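Local coordinates for putative uncharacterized protein (Pyrococcus furiosus, PDB 3V68) that is of unknown function but probably binds double-stranded DNA, at residues 9-14 / 133-138; 15-20 / 121-126; 35-40 / 169-174; 42-47 / 162-167. All coordinates share one frame; numbering follows the deposited sequence.

Contact 1. Residues 9-14 / 133-138; sequences TAKHEE and EEDHIN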
loop_
_atom_site.group_PDB
_atom_site.type_symbol
_atom_site.label_atom_id
_atom_site.label_comp_id
_atom_site.label_asym_id
_atom_site.label_seq_id
_atom_site.Cartn_x
_atom_site.Cartn_y
_atom_site.Cartn_z
ATOM N N THR A 9 -4.045 -4.498 -15.899
ATOM C CA THR A 9 -5.240 -5.338 -15.964
ATOM C C THR A 9 -5.145 -6.440 -14.923
ATOM O O THR A 9 -4.049 -6.866 -14.551
ATOM C CB THR A 9 -5.509 -5.962 -17.371
ATOM O OG1 THR A 9 -4.489 -6.912 -17.703
ATOM C CG2 THR A 9 -5.587 -4.895 -18.462
ATOM N N ALA A 10 -6.303 -6.877 -14.443
ATOM C CA ALA A 10 -6.387 -7.989 -13.511
ATOM C C ALA A 10 -7.605 -8.817 -13.865
ATOM O O ALA A 10 -8.650 -8.275 -14.223
ATOM C CB ALA A 10 -6.483 -7.488 -12.077
ATOM N N LYS A 11 -7.450 -10.133 -13.783
ATOM C CA LYS A 11 -8.541 -11.067 -14.015
ATOM C C LYS A 11 -8.334 -12.252 -13.083
ATOM O O LYS A 11 -7.378 -13.008 -13.239
ATOM C CB LYS A 11 -8.564 -11.513 -15.480
ATOM C CG LYS A 11 -9.607 -12.575 -15.799
ATOM C CD LYS A 11 -9.623 -12.894 -17.287
ATOM C CE LYS A 11 -10.534 -14.075 -17.590
ATOM N NZ LYS A 11 -9.922 -15.380 -17.211
ATOM N N HIS A 12 -9.203 -12.384 -12.087
ATOM C CA HIS A 12 -9.139 -13.509 -11.158
ATOM C C HIS A 12 -10.483 -13.703 -10.486
ATOM O O HIS A 12 -10.980 -12.804 -9.811
ATOM C CB HIS A 12 -8.030 -13.315 -10.114
ATOM C CG HIS A 12 -7.789 -14.525 -9.268
ATOM N ND1 HIS A 12 -7.546 -14.453 -7.913
ATOM C CD2 HIS A 12 -7.776 -15.841 -9.583
ATOM C CE1 HIS A 12 -7.380 -15.673 -7.432
ATOM N NE2 HIS A 12 -7.516 -16.533 -8.425
ATOM N N GLU A 13 -11.064 -14.888 -10.678
ATOM C CA GLU A 13 -12.448 -15.158 -10.287
ATOM C C GLU A 13 -13.353 -14.081 -10.902
ATOM O O GLU A 13 -13.362 -13.907 -12.123
ATOM C CB GLU A 13 -12.604 -15.238 -8.755
ATOM C CG GLU A 13 -11.588 -16.136 -8.032
ATOM C CD GLU A 13 -11.841 -17.624 -8.232
ATOM O OE1 GLU A 13 -13.016 -18.049 -8.202
ATOM O OE2 GLU A 13 -10.856 -18.374 -8.404
ATOM N N GLU A 14 -14.076 -13.343 -10.062
ATOM C CA GLU A 14 -14.996 -12.305 -10.536
ATOM C C GLU A 14 -14.387 -10.896 -10.587
ATOM O O GLU A 14 -15.047 -9.944 -11.012
ATOM C CB GLU A 14 -16.293 -12.313 -9.719
ATOM C CG GLU A 14 -17.261 -13.423 -10.119
ATOM C CD GLU A 14 -18.571 -13.371 -9.352
ATOM O OE1 GLU A 14 -18.552 -13.550 -8.114
ATOM O OE2 GLU A 14 -19.624 -13.160 -9.993
ATOM N N GLU A 133 -6.060 -13.945 -21.749
ATOM C CA GLU A 133 -7.324 -14.672 -21.638
ATOM C C GLU A 133 -7.422 -15.438 -20.323
ATOM O O GLU A 133 -8.501 -15.565 -19.749
ATOM C CB GLU A 133 -7.503 -15.626 -22.818
ATOM C CG GLU A 133 -7.690 -14.923 -24.157
ATOM C CD GLU A 133 -8.093 -15.874 -25.267
ATOM O OE1 GLU A 133 -7.376 -15.934 -26.288
ATOM O OE2 GLU A 133 -9.125 -16.563 -25.117
ATOM N N GLU A 134 -6.291 -15.953 -19.858
ATOM C CA GLU A 134 -6.237 -16.642 -18.577
ATOM C C GLU A 134 -6.264 -15.634 -17.438
ATOM O O GLU A 134 -5.949 -14.456 -17.637
ATOM C CB GLU A 134 -4.991 -17.528 -18.474
ATOM C CG GLU A 134 -3.714 -16.913 -19.032
ATOM C CD GLU A 134 -3.540 -17.146 -20.522
ATOM O OE1 GLU A 134 -3.592 -18.316 -20.958
ATOM O OE2 GLU A 134 -3.341 -16.156 -21.258
ATOM N N ASP A 135 -6.651 -16.103 -16.255
ATOM C CA ASP A 135 -6.551 -15.313 -15.033
ATOM C C ASP A 135 -5.122 -14.805 -14.879
ATOM O O ASP A 135 -4.167 -15.527 -15.174
ATOM C CB ASP A 135 -6.954 -16.150 -13.811
ATOM C CG ASP A 135 -8.463 -16.284 -13.649
ATOM O OD1 ASP A 135 -9.227 -15.748 -14.484
ATOM O OD2 ASP A 135 -8.888 -16.938 -12.673
ATOM N N HIS A 136 -4.977 -13.561 -14.429
ATOM C CA HIS A 136 -3.666 -12.915 -14.386
ATOM C C HIS A 136 -3.688 -11.605 -13.610
ATOM O O HIS A 136 -4.749 -11.039 -13.342
ATOM C CB HIS A 136 -3.183 -12.605 -15.808
ATOM C CG HIS A 136 -3.972 -11.523 -16.478
ATOM N ND1 HIS A 136 -5.174 -11.765 -17.106
ATOM C CD2 HIS A 136 -3.757 -10.189 -16.573
ATOM C CE1 HIS A 136 -5.653 -10.629 -17.585
ATOM N NE2 HIS A 136 -4.815 -9.656 -17.269
ATOM N N ILE A 137 -2.491 -11.137 -13.266
ATOM C CA ILE A 137 -2.251 -9.756 -12.868
ATOM C C ILE A 137 -1.240 -9.205 -13.866
ATOM O O ILE A 137 -0.259 -9.875 -14.185
ATOM C CB ILE A 137 -1.646 -9.658 -11.441
ATOM C CG1 ILE A 137 -2.450 -10.491 -10.422
ATOM C CG2 ILE A 137 -1.489 -8.188 -11.013
ATOM C CD1 ILE A 137 -3.869 -10.015 -10.161
ATOM N N ASN A 138 -1.475 -7.994 -14.363
ATOM C CA ASN A 138 -0.571 -7.384 -15.337
ATOM C C ASN A 138 -0.372 -5.883 -15.125
ATOM O O ASN A 138 -1.290 -5.091 -15.354
ATOM C CB ASN A 138 -1.059 -7.677 -16.766
ATOM C CG ASN A 138 -0.397 -6.796 -17.810
ATOM O OD1 ASN A 138 0.809 -6.545 -17.763
ATOM N ND2 ASN A 138 -1.192 -6.311 -18.761
HETATM O O HOH W 1 -11.833 -15.159 -14.050
#

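Contact 2. Residues 15-20 / 121-126; sequences WIVGEN and GKIEGL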
loop_
_atom_site.group_PDB
_atom_site.type_symbol
_atom_site.label_atom_id
_atom_site.label_comp_id
_atom_site.label_asym_id
_atom_site.label_seq_id
_atom_site.Cartn_x
_atom_site.Cartn_y
_atom_site.Cartn_z
ATOM N N TRP A 15 -13.131 -10.771 -10.160
ATOM C CA TRP A 15 -12.409 -9.503 -10.251
ATOM C C TRP A 15 -11.790 -9.356 -11.639
ATOM O O TRP A 15 -10.828 -10.047 -11.976
ATOM C CB TRP A 15 -11.341 -9.405 -9.149
ATOM C CG TRP A 15 -10.547 -8.120 -9.159
ATOM C CD1 TRP A 15 -11.023 -6.858 -9.393
ATOM C CD2 TRP A 15 -9.144 -7.975 -8.893
ATOM N NE1 TRP A 15 -10.000 -5.941 -9.306
ATOM C CE2 TRP A 15 -8.837 -6.600 -9.004
ATOM C CE3 TRP A 15 -8.114 -8.877 -8.584
ATOM C CZ2 TRP A 15 -7.541 -6.100 -8.811
ATOM C CZ3 TRP A 15 -6.827 -8.382 -8.393
ATOM C CH2 TRP A 15 -6.554 -7.004 -8.503
ATOM N N ILE A 16 -12.371 -8.473 -12.448
ATOM C CA ILE A 16 -11.896 -8.220 -13.807
ATOM C C ILE A 16 -11.909 -6.716 -14.092
ATOM O O ILE A 16 -12.972 -6.113 -14.286
ATOM C CB ILE A 16 -12.730 -8.989 -14.885
ATOM C CG1 ILE A 16 -12.846 -10.479 -14.535
ATOM C CG2 ILE A 16 -12.101 -8.814 -16.260
ATOM C CD1 ILE A 16 -13.993 -11.211 -15.229
ATOM N N VAL A 17 -10.723 -6.113 -14.095
ATOM C CA VAL A 17 -10.587 -4.670 -14.325
ATOM C C VAL A 17 -9.418 -4.364 -15.254
ATOM O O VAL A 17 -8.522 -5.192 -15.440
ATOM C CB VAL A 17 -10.447 -3.848 -13.003
ATOM C CG1 VAL A 17 -11.685 -4.005 -12.116
ATOM C CG2 VAL A 17 -9.156 -4.208 -12.246
ATOM N N GLY A 18 -9.444 -3.179 -15.852
ATOM C CA GLY A 18 -8.387 -2.777 -16.777
ATOM C C GLY A 18 -8.367 -1.282 -17.001
ATOM O O GLY A 18 -9.417 -0.650 -17.154
ATOM N N GLU A 19 -7.166 -0.712 -17.007
ATOM C CA GLU A 19 -6.996 0.710 -17.287
ATOM C C GLU A 19 -5.640 0.951 -17.929
ATOM O O GLU A 19 -4.684 0.226 -17.666
ATOM C CB GLU A 19 -7.135 1.534 -16.004
ATOM C CG GLU A 19 -7.343 3.022 -16.234
ATOM C CD GLU A 19 -8.019 3.705 -15.064
ATOM O OE1 GLU A 19 -7.370 4.545 -14.410
ATOM O OE2 GLU A 19 -9.202 3.399 -14.807
ATOM N N ASN A 20 -5.572 1.960 -18.787
ATOM C CA ASN A 20 -4.313 2.371 -19.386
ATOM C C ASN A 20 -4.261 3.881 -19.540
ATOM O O ASN A 20 -5.256 4.576 -19.317
ATOM C CB ASN A 20 -4.118 1.692 -20.749
ATOM C CG ASN A 20 -5.073 2.216 -21.805
ATOM O OD1 ASN A 20 -6.128 2.761 -21.486
ATOM N ND2 ASN A 20 -4.708 2.048 -23.072
ATOM N N GLY A 121 -9.557 7.381 -6.410
ATOM C CA GLY A 121 -10.272 6.146 -6.109
ATOM C C GLY A 121 -9.697 4.927 -6.802
ATOM O O GLY A 121 -8.500 4.881 -7.108
ATOM N N LYS A 122 -10.555 3.949 -7.071
ATOM C CA LYS A 122 -10.108 2.655 -7.571
ATOM C C LYS A 122 -10.581 2.374 -8.990
ATOM O O LYS A 122 -11.555 2.964 -9.470
ATOM C CB LYS A 122 -10.570 1.533 -6.630
ATOM C CG LYS A 122 -10.052 1.686 -5.202
ATOM C CD LYS A 122 -10.569 0.578 -4.287
ATOM C CE LYS A 122 -12.072 0.673 -4.035
ATOM N NZ LYS A 122 -12.447 1.788 -3.120
ATOM N N ILE A 123 -9.870 1.467 -9.652
ATOM C CA ILE A 123 -10.232 0.988 -10.976
ATOM C C ILE A 123 -11.324 -0.068 -10.822
ATOM O O ILE A 123 -11.091 -1.134 -10.256
ATOM C CB ILE A 123 -9.004 0.407 -11.714
ATOM C CG1 ILE A 123 -7.861 1.430 -11.745
ATOM C CG2 ILE A 123 -9.392 -0.031 -13.129
ATOM C CD1 ILE A 123 -6.518 0.858 -12.158
ATOM N N GLU A 124 -12.516 0.239 -11.329
ATOM C CA GLU A 124 -13.687 -0.624 -11.137
ATOM C C GLU A 124 -14.200 -1.246 -12.429
ATOM O O GLU A 124 -14.978 -2.204 -12.397
ATOM C CB GLU A 124 -14.819 0.154 -10.454
ATOM C CG GLU A 124 -14.480 0.681 -9.062
ATOM C CD GLU A 124 -14.468 -0.401 -7.989
ATOM O OE1 GLU A 124 -14.855 -1.555 -8.272
ATOM O OE2 GLU A 124 -14.071 -0.087 -6.847
ATOM N N GLY A 125 -13.774 -0.693 -13.560
ATOM C CA GLY A 125 -14.251 -1.154 -14.857
ATOM C C GLY A 125 -13.144 -1.616 -15.777
ATOM O O GLY A 125 -11.973 -1.671 -15.389
ATOM N N LEU A 126 -13.533 -1.949 -17.001
ATOM C CA LEU A 126 -12.609 -2.400 -18.032
ATOM C C LEU A 126 -12.492 -1.356 -19.139
ATOM O O LEU A 126 -13.190 -1.438 -20.152
ATOM C CB LEU A 126 -13.093 -3.728 -18.620
ATOM C CG LEU A 126 -12.790 -5.021 -17.870
ATOM C CD1 LEU A 126 -13.687 -6.132 -18.393
ATOM C CD2 LEU A 126 -11.323 -5.402 -18.018
HETATM O O HOH W 2 -10.883 -3.237 -8.560
#

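Contact 3. Residues 35-40 / 169-174; sequences RVSNTV and SINETA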
loop_
_atom_site.group_PDB
_atom_site.type_symbol
_atom_site.label_atom_id
_atom_site.label_comp_id
_atom_site.label_asym_id
_atom_site.label_seq_id
_atom_site.Cartn_x
_atom_site.Cartn_y
_atom_site.Cartn_z
ATOM N N ARG A 35 -4.482 5.469 -8.973
ATOM C CA ARG A 35 -5.571 4.503 -9.061
ATOM C C ARG A 35 -5.084 3.054 -8.979
ATOM O O ARG A 35 -5.710 2.225 -8.312
ATOM C CB ARG A 35 -6.419 4.781 -10.303
ATOM C CG ARG A 35 -7.266 6.041 -10.124
ATOM C CD ARG A 35 -7.885 6.537 -11.429
ATOM N NE ARG A 35 -8.679 5.530 -12.138
ATOM C CZ ARG A 35 -9.902 5.135 -11.783
ATOM N NH1 ARG A 35 -10.497 5.643 -10.710
ATOM N NH2 ARG A 35 -10.537 4.230 -12.514
ATOM N N VAL A 36 -3.951 2.754 -9.611
ATOM C CA VAL A 36 -3.358 1.424 -9.487
ATOM C C VAL A 36 -3.010 1.121 -8.028
ATOM O O VAL A 36 -3.363 0.057 -7.514
ATOM C CB VAL A 36 -2.123 1.272 -10.403
ATOM C CG1 VAL A 36 -1.338 0.015 -10.062
ATOM C CG2 VAL A 36 -2.549 1.249 -11.869
ATOM N N SER A 37 -2.340 2.063 -7.366
ATOM C CA SER A 37 -1.980 1.907 -5.954
ATOM C C SER A 37 -3.217 1.639 -5.095
ATOM O O SER A 37 -3.239 0.695 -4.305
ATOM C CB SER A 37 -1.240 3.150 -5.447
ATOM O OG SER A 37 -1.099 3.118 -4.034
ATOM N N ASN A 38 -4.254 2.455 -5.262
ATOM C CA ASN A 38 -5.484 2.289 -4.485
ATOM C C ASN A 38 -6.130 0.926 -4.736
ATOM O O ASN A 38 -6.594 0.260 -3.802
ATOM C CB ASN A 38 -6.488 3.396 -4.826
ATOM C CG ASN A 38 -6.006 4.783 -4.425
ATOM O OD1 ASN A 38 -5.110 4.939 -3.591
ATOM N ND2 ASN A 38 -6.608 5.806 -5.027
ATOM N N THR A 39 -6.124 0.514 -5.999
ATOM C CA THR A 39 -6.761 -0.732 -6.432
ATOM C C THR A 39 -6.040 -1.960 -5.893
ATOM O O THR A 39 -6.663 -2.823 -5.271
ATOM C CB THR A 39 -6.863 -0.793 -7.964
ATOM O OG1 THR A 39 -7.554 0.374 -8.426
ATOM C CG2 THR A 39 -7.635 -2.037 -8.419
ATOM N N VAL A 40 -4.734 -2.047 -6.125
ATOM C CA VAL A 40 -3.999 -3.232 -5.687
ATOM C C VAL A 40 -3.937 -3.327 -4.165
ATOM O O VAL A 40 -4.019 -4.423 -3.604
ATOM C CB VAL A 40 -2.606 -3.371 -6.347
ATOM C CG1 VAL A 40 -2.742 -3.390 -7.864
ATOM C CG2 VAL A 40 -1.649 -2.265 -5.904
ATOM N N SER A 169 4.196 -5.458 -4.605
ATOM C CA SER A 169 5.302 -4.974 -5.432
ATOM C C SER A 169 4.838 -3.908 -6.424
ATOM O O SER A 169 5.520 -2.904 -6.625
ATOM C CB SER A 169 5.966 -6.134 -6.176
ATOM O OG SER A 169 7.169 -5.708 -6.798
ATOM N N ILE A 170 3.672 -4.126 -7.030
ATOM C CA ILE A 170 3.087 -3.145 -7.944
ATOM C C ILE A 170 2.756 -1.858 -7.192
ATOM O O ILE A 170 3.027 -0.759 -7.679
ATOM C CB ILE A 170 1.843 -3.709 -8.662
ATOM C CG1 ILE A 170 2.273 -4.772 -9.676
ATOM C CG2 ILE A 170 1.051 -2.590 -9.359
ATOM C CD1 ILE A 170 1.153 -5.667 -10.162
ATOM N N ASN A 171 2.204 -1.995 -5.987
ATOM C CA ASN A 171 1.914 -0.833 -5.164
ATOM C C ASN A 171 3.183 -0.034 -4.878
ATOM O O ASN A 171 3.178 1.193 -4.946
ATOM C CB ASN A 171 1.248 -1.257 -3.853
ATOM C CG ASN A 171 0.860 -0.074 -2.992
ATOM O OD1 ASN A 171 1.303 0.051 -1.840
ATOM N ND2 ASN A 171 0.031 0.800 -3.537
ATOM N N GLU A 172 4.269 -0.740 -4.573
ATOM C CA GLU A 172 5.549 -0.092 -4.301
ATOM C C GLU A 172 6.049 0.700 -5.500
ATOM O O GLU A 172 6.537 1.811 -5.343
ATOM C CB GLU A 172 6.582 -1.114 -3.831
ATOM C CG GLU A 172 6.339 -1.544 -2.395
ATOM C CD GLU A 172 7.024 -2.841 -2.031
ATOM O OE1 GLU A 172 7.481 -3.564 -2.946
ATOM O OE2 GLU A 172 7.090 -3.132 -0.815
ATOM N N THR A 173 5.888 0.143 -6.697
ATOM C CA THR A 173 6.257 0.859 -7.917
ATOM C C THR A 173 5.450 2.145 -8.048
ATOM O O THR A 173 6.005 3.216 -8.330
ATOM C CB THR A 173 6.055 -0.020 -9.162
ATOM O OG1 THR A 173 7.052 -1.047 -9.172
ATOM C CG2 THR A 173 6.151 0.802 -10.461
ATOM N N ALA A 174 4.143 2.033 -7.835
ATOM C CA ALA A 174 3.262 3.188 -7.940
ATOM C C ALA A 174 3.653 4.278 -6.952
ATOM O O ALA A 174 3.795 5.433 -7.334
ATOM C CB ALA A 174 1.802 2.780 -7.748
#

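Contact 4. Residues 42-47 / 162-167; sequences SKIPGY and DIARLL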
loop_
_atom_site.group_PDB
_atom_site.type_symbol
_atom_site.label_atom_id
_atom_site.label_comp_id
_atom_site.label_asym_id
_atom_site.label_seq_id
_atom_site.Cartn_x
_atom_site.Cartn_y
_atom_site.Cartn_z
ATOM N N SER A 42 -6.198 -2.362 -2.068
ATOM C CA SER A 42 -7.514 -2.798 -1.595
ATOM C C SER A 42 -7.711 -4.309 -1.732
ATOM O O SER A 42 -8.487 -4.909 -0.985
ATOM C CB SER A 42 -8.630 -2.054 -2.338
ATOM O OG SER A 42 -8.842 -2.575 -3.638
ATOM N N LYS A 43 -6.996 -4.913 -2.678
ATOM C CA LYS A 43 -7.143 -6.341 -2.978
ATOM C C LYS A 43 -6.161 -7.257 -2.257
ATOM O O LYS A 43 -6.406 -8.458 -2.152
ATOM C CB LYS A 43 -7.062 -6.589 -4.486
ATOM C CG LYS A 43 -8.246 -6.049 -5.278
ATOM C CD LYS A 43 -9.534 -6.807 -4.979
ATOM C CE LYS A 43 -10.673 -6.294 -5.838
ATOM N NZ LYS A 43 -11.953 -6.982 -5.516
ATOM N N ILE A 44 -5.053 -6.700 -1.768
ATOM C CA ILE A 44 -4.031 -7.496 -1.086
ATOM C C ILE A 44 -4.593 -8.373 0.050
ATOM O O ILE A 44 -4.271 -9.558 0.116
ATOM C CB ILE A 44 -2.850 -6.623 -0.584
ATOM C CG1 ILE A 44 -1.973 -6.192 -1.759
ATOM C CG2 ILE A 44 -2.006 -7.376 0.455
ATOM C CD1 ILE A 44 -1.033 -5.054 -1.443
ATOM N N PRO A 45 -5.431 -7.798 0.942
ATOM C CA PRO A 45 -5.915 -8.594 2.078
ATOM C C PRO A 45 -6.635 -9.887 1.689
ATOM O O PRO A 45 -6.512 -10.890 2.397
ATOM C CB PRO A 45 -6.877 -7.634 2.783
ATOM C CG PRO A 45 -6.325 -6.293 2.469
ATOM C CD PRO A 45 -5.906 -6.404 1.038
ATOM N N GLY A 46 -7.354 -9.870 0.568
ATOM C CA GLY A 46 -8.042 -11.062 0.062
ATOM C C GLY A 46 -7.123 -12.186 -0.391
ATOM O O GLY A 46 -7.586 -13.299 -0.670
ATOM N N TYR A 47 -5.826 -11.898 -0.465
ATOM C CA TYR A 47 -4.827 -12.872 -0.893
ATOM C C TYR A 47 -3.890 -13.292 0.241
ATOM O O TYR A 47 -2.896 -13.985 0.008
ATOM C CB TYR A 47 -4.023 -12.327 -2.081
ATOM C CG TYR A 47 -4.829 -12.257 -3.355
ATOM C CD1 TYR A 47 -5.053 -13.399 -4.120
ATOM C CD2 TYR A 47 -5.374 -11.053 -3.785
ATOM C CE1 TYR A 47 -5.807 -13.344 -5.284
ATOM C CE2 TYR A 47 -6.126 -10.983 -4.946
ATOM C CZ TYR A 47 -6.338 -12.130 -5.689
ATOM O OH TYR A 47 -7.083 -12.055 -6.841
ATOM N N ASP A 162 1.467 -15.373 -3.147
ATOM C CA ASP A 162 2.326 -14.892 -4.222
ATOM C C ASP A 162 1.651 -13.790 -5.027
ATOM O O ASP A 162 2.313 -12.853 -5.481
ATOM C CB ASP A 162 2.775 -16.020 -5.142
ATOM C CG ASP A 162 3.941 -15.606 -6.012
ATOM O OD1 ASP A 162 4.799 -14.846 -5.511
ATOM O OD2 ASP A 162 3.987 -16.020 -7.188
ATOM N N ILE A 163 0.338 -13.907 -5.189
ATOM C CA ILE A 163 -0.460 -12.845 -5.791
ATOM C C ILE A 163 -0.393 -11.610 -4.893
ATOM O O ILE A 163 -0.186 -10.496 -5.377
ATOM C CB ILE A 163 -1.918 -13.289 -6.046
ATOM C CG1 ILE A 163 -1.941 -14.536 -6.941
ATOM C CG2 ILE A 163 -2.721 -12.157 -6.681
ATOM C CD1 ILE A 163 -3.286 -15.223 -7.012
ATOM N N ALA A 164 -0.530 -11.822 -3.584
ATOM C CA ALA A 164 -0.366 -10.742 -2.611
ATOM C C ALA A 164 0.981 -10.041 -2.773
ATOM O O ALA A 164 1.049 -8.813 -2.732
ATOM C CB ALA A 164 -0.516 -11.267 -1.193
ATOM N N ARG A 165 2.042 -10.829 -2.945
ATOM C CA ARG A 165 3.394 -10.287 -3.108
ATOM C C ARG A 165 3.496 -9.402 -4.347
ATOM O O ARG A 165 4.045 -8.298 -4.281
ATOM C CB ARG A 165 4.437 -11.406 -3.188
ATOM C CG ARG A 165 5.872 -10.903 -3.104
ATOM C CD ARG A 165 6.883 -11.904 -3.653
ATOM N NE ARG A 165 6.493 -12.451 -4.951
ATOM C CZ ARG A 165 6.626 -11.828 -6.121
ATOM N NH1 ARG A 165 7.140 -10.604 -6.197
ATOM N NH2 ARG A 165 6.230 -12.436 -7.231
ATOM N N LEU A 166 2.976 -9.898 -5.469
ATOM C CA LEU A 166 3.016 -9.164 -6.731
ATOM C C LEU A 166 2.222 -7.869 -6.628
ATOM O O LEU A 166 2.678 -6.817 -7.083
ATOM C CB LEU A 166 2.501 -10.015 -7.896
ATOM C CG LEU A 166 2.731 -9.397 -9.282
ATOM C CD1 LEU A 166 4.220 -9.290 -9.604
ATOM C CD2 LEU A 166 1.999 -10.191 -10.354
ATOM N N LEU A 167 1.037 -7.949 -6.028
ATOM C CA LEU A 167 0.215 -6.760 -5.818
ATOM C C LEU A 167 0.931 -5.730 -4.940
ATOM O O LEU A 167 0.905 -4.534 -5.235
ATOM C CB LEU A 167 -1.140 -7.135 -5.214
ATOM C CG LEU A 167 -2.104 -7.923 -6.106
ATOM C CD1 LEU A 167 -3.277 -8.402 -5.274
ATOM C CD2 LEU A 167 -2.587 -7.081 -7.282
#

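Contact 1. Residues 9-14 / 133-138
Lys-11 reaches across to 133-138 with its ammonium group, which donates two bonds there. NZ forms a salt bridge with Asp-135, 2.8 Å from OD1, and a second bond 2.9 Å long to the backbone O of Glu-133. The chain of Lys-11 runs extended as far as CE and bends only at its last torsion (chi4 -76°), which swings NZ between these two oxygens. NZ meets OD1 of Asp-135 on the anti side of the carboxylate, tilted out of its plane. The same OD1 takes a bond from a water that also donates to the backbone O of Glu-13, tying the carboxylate to the turn after the strand.

Beside these side chains strands 5-12 and 136-143 pair antiparallel, at the centre of a four-stranded sheet made of two hairpins, 5-20 and 136-153. Thr-9 with Asn-138 and Lys-11 with His-136 are hydrogen-bonded pairs; the bond from Lys-11 N to His-136 O, 2.9 Å, is nearly straight at 171°.

His-136 is held at two corners of its ring. ND1 donates to the O of Glu-134 almost in the ring plane, and NE2 shares a hydrogen bond of 2.8 Å with OG1 of Thr-9 at the ring edge. With CG between the backbone N and the carbonyl carbon (chi1 70°), the ring turns back over the strand, one face above the N of Lys-11.

Ala-10 and Ile-137 form the non-hydrogen-bonded pair between the other two. Their side chains point to the other face of the sheet, where Ala-10 CB touches Ile-137 CD1 at 4.1 Å and helix 160-181 packs against Ile-137.

Contact 2. Residues 15-20 / 121-126
Ile-123 turns its CB toward strand 15-20, and its branches fit between Val-17 and Glu-19. From CB the two branches part. The methyl CG2 lies 4.0 Å from CB of Val-17 and also touches OE2 of Glu-19. CG1 runs beside the carboxylate carbon of the same glutamate, and the terminal CD1 reaches its CB, again at 4.0 Å. The glutamate chain stays extended beyond CG, which is itself anti to the backbone N (chi1 -165°); CB and the carboxylate end of Glu-19 form one wall for the isoleucine, while OE2 goes on to a salt bridge with Arg-35. An alanine in place of Ile-123 would remove both branches and would probably open a gap between Val-17 and Glu-19, leaving the glutamate side chain with less to lean on.

Further along, Leu-126 lies over the backbone. Leu-126 CD2 sits 3.5 Å from Val-17 C, and Leu-126 CD1 meets CG2 of Ile-16 at 3.8 Å. The bare CA of Gly-18 is consistent with the closeness of Leu-126 CD2. The N of Gly-18 donates to the O of Gly-125 over 3.0 Å, an almost straight bond (167°). A water spans the remaining distance to Trp-15, accepting from its NE1 and donating to the O of Ile-123.

The touching parts of the two segments run about 101° apart and share a single backbone bridge, Gly-18 with Leu-126. This is an irregular connection laid across an outer strand of the antiparallel sheet, on its way from helix 91-110 to strand 136-143.

Contact 3. Residues 35-40 / 169-174
Apolar contacts make up most of this helix pair. Val-36 CG1 meets Ile-170 CG2 at 3.6 Å, the two side chains crossing at about a right angle, and the same isoleucine methyl is also touched by CG1 of Val-40. The other methyl of Val-40, CG2, rests 3.7 Å from CB of Asn-171. Ser-37 CB meets Ala-174 CB, one turn on from Ile-170, at 3.8 Å.

The polar element is one pair, Ser-37 with Asn-171. CG of the asparagine is anti to its own backbone N (chi1 -177°), which carries the amide across to the serine. Asn-171 ND2 comes within 2.6 Å of Ser-37 OG, but the bond is strongly bent, 117° at the hydrogen, and must be counted weak.

The segments 35-40 and 169-174 run antiparallel with a signed crossing angle of -152°, their axes 8.6 Å apart at closest approach. On the side of the sheet, Phe-8 touches Val-36 and Val-40, and Phe-139 touches Val-36 and Ile-170. All six touching residues are buried. The chemistry is thus that of a hydrophobic core into which a single amide and hydroxyl are admitted, and the small side chains of Ser-37 and Ala-174 are consistent with the close approach of the axes.

Contact 4. Residues 42-47 / 162-167
Lys-43 begins the contact with the root of its side chain, CB lying 4.3 Å from CD1 of Leu-167. The rest of the lysine leads away from helix 160-181, and its charged end forms a cation-pi interaction with Trp-15.

Ile-44 comes next and goes deeper. Its CG1 lies against CB of Leu-167 at 3.7 Å, the two side chains sliding past each other in opposite directions, while CG2 looks toward the methyl of Ala-164. A short 3-10 turn follows, in which the N of Tyr-47 bonds to the O of Ile-44, 2.9 Å away, and the chain is brought round so that the tyrosine faces the helix.

Tyr-47 makes the broadest contact of the segment. Its CB packs on the CB of Ala-164. The first torsion, with CG anti to the carbonyl carbon (chi1 -71°), lays one face of the ring over Ile-163: CG2 of that residue sits 3.6 Å from the ring centroid and only 11° off the normal, a CH-pi contact. CD1 of Ile-163 adds a touch at CE1, and Leu-167 CD1 approaches Tyr-47 CD2 at 3.7 Å, its side chain about perpendicular to that of the tyrosine. The hydroxyl is hydrogen-bonded to ND1 of His-12. A serine here would strip away the ring, so that Ile-163 and Leu-167 would probably lose part of their packing and His-12 ND1 its hydroxyl partner.

Helix 160-181 is thus packed against the end of helix 26-43 with its 3-10 turn, against strand 136-143, where Ile-163, Leu-166 and Leu-167 rest on Ile-137, and against helix 241-248, where Ala-164 and Arg-165 touch Leu-244.

Overall arrangement
Contacts 3 and 4 are buried and join the same two helices, 26-43 and 160-181, at successive levels; both are chiefly apolar, with one weak polar pair in contact 3. Contacts 1 and 2 lie farther out, about 20 and 17 Å from the chain centre to theirs, are partly buried, and belong to the sheet. There backbone bonds, a salt bridge and bridging waters do more of the work. Ile-137 ties the layers together, its side chain facing Ile-170 of contact 3 and Leu-166 of contact 4. Contact 2 is linked to contact 3 by polar bonds instead, a salt bridge and a hydrogen bond to helix 26-43.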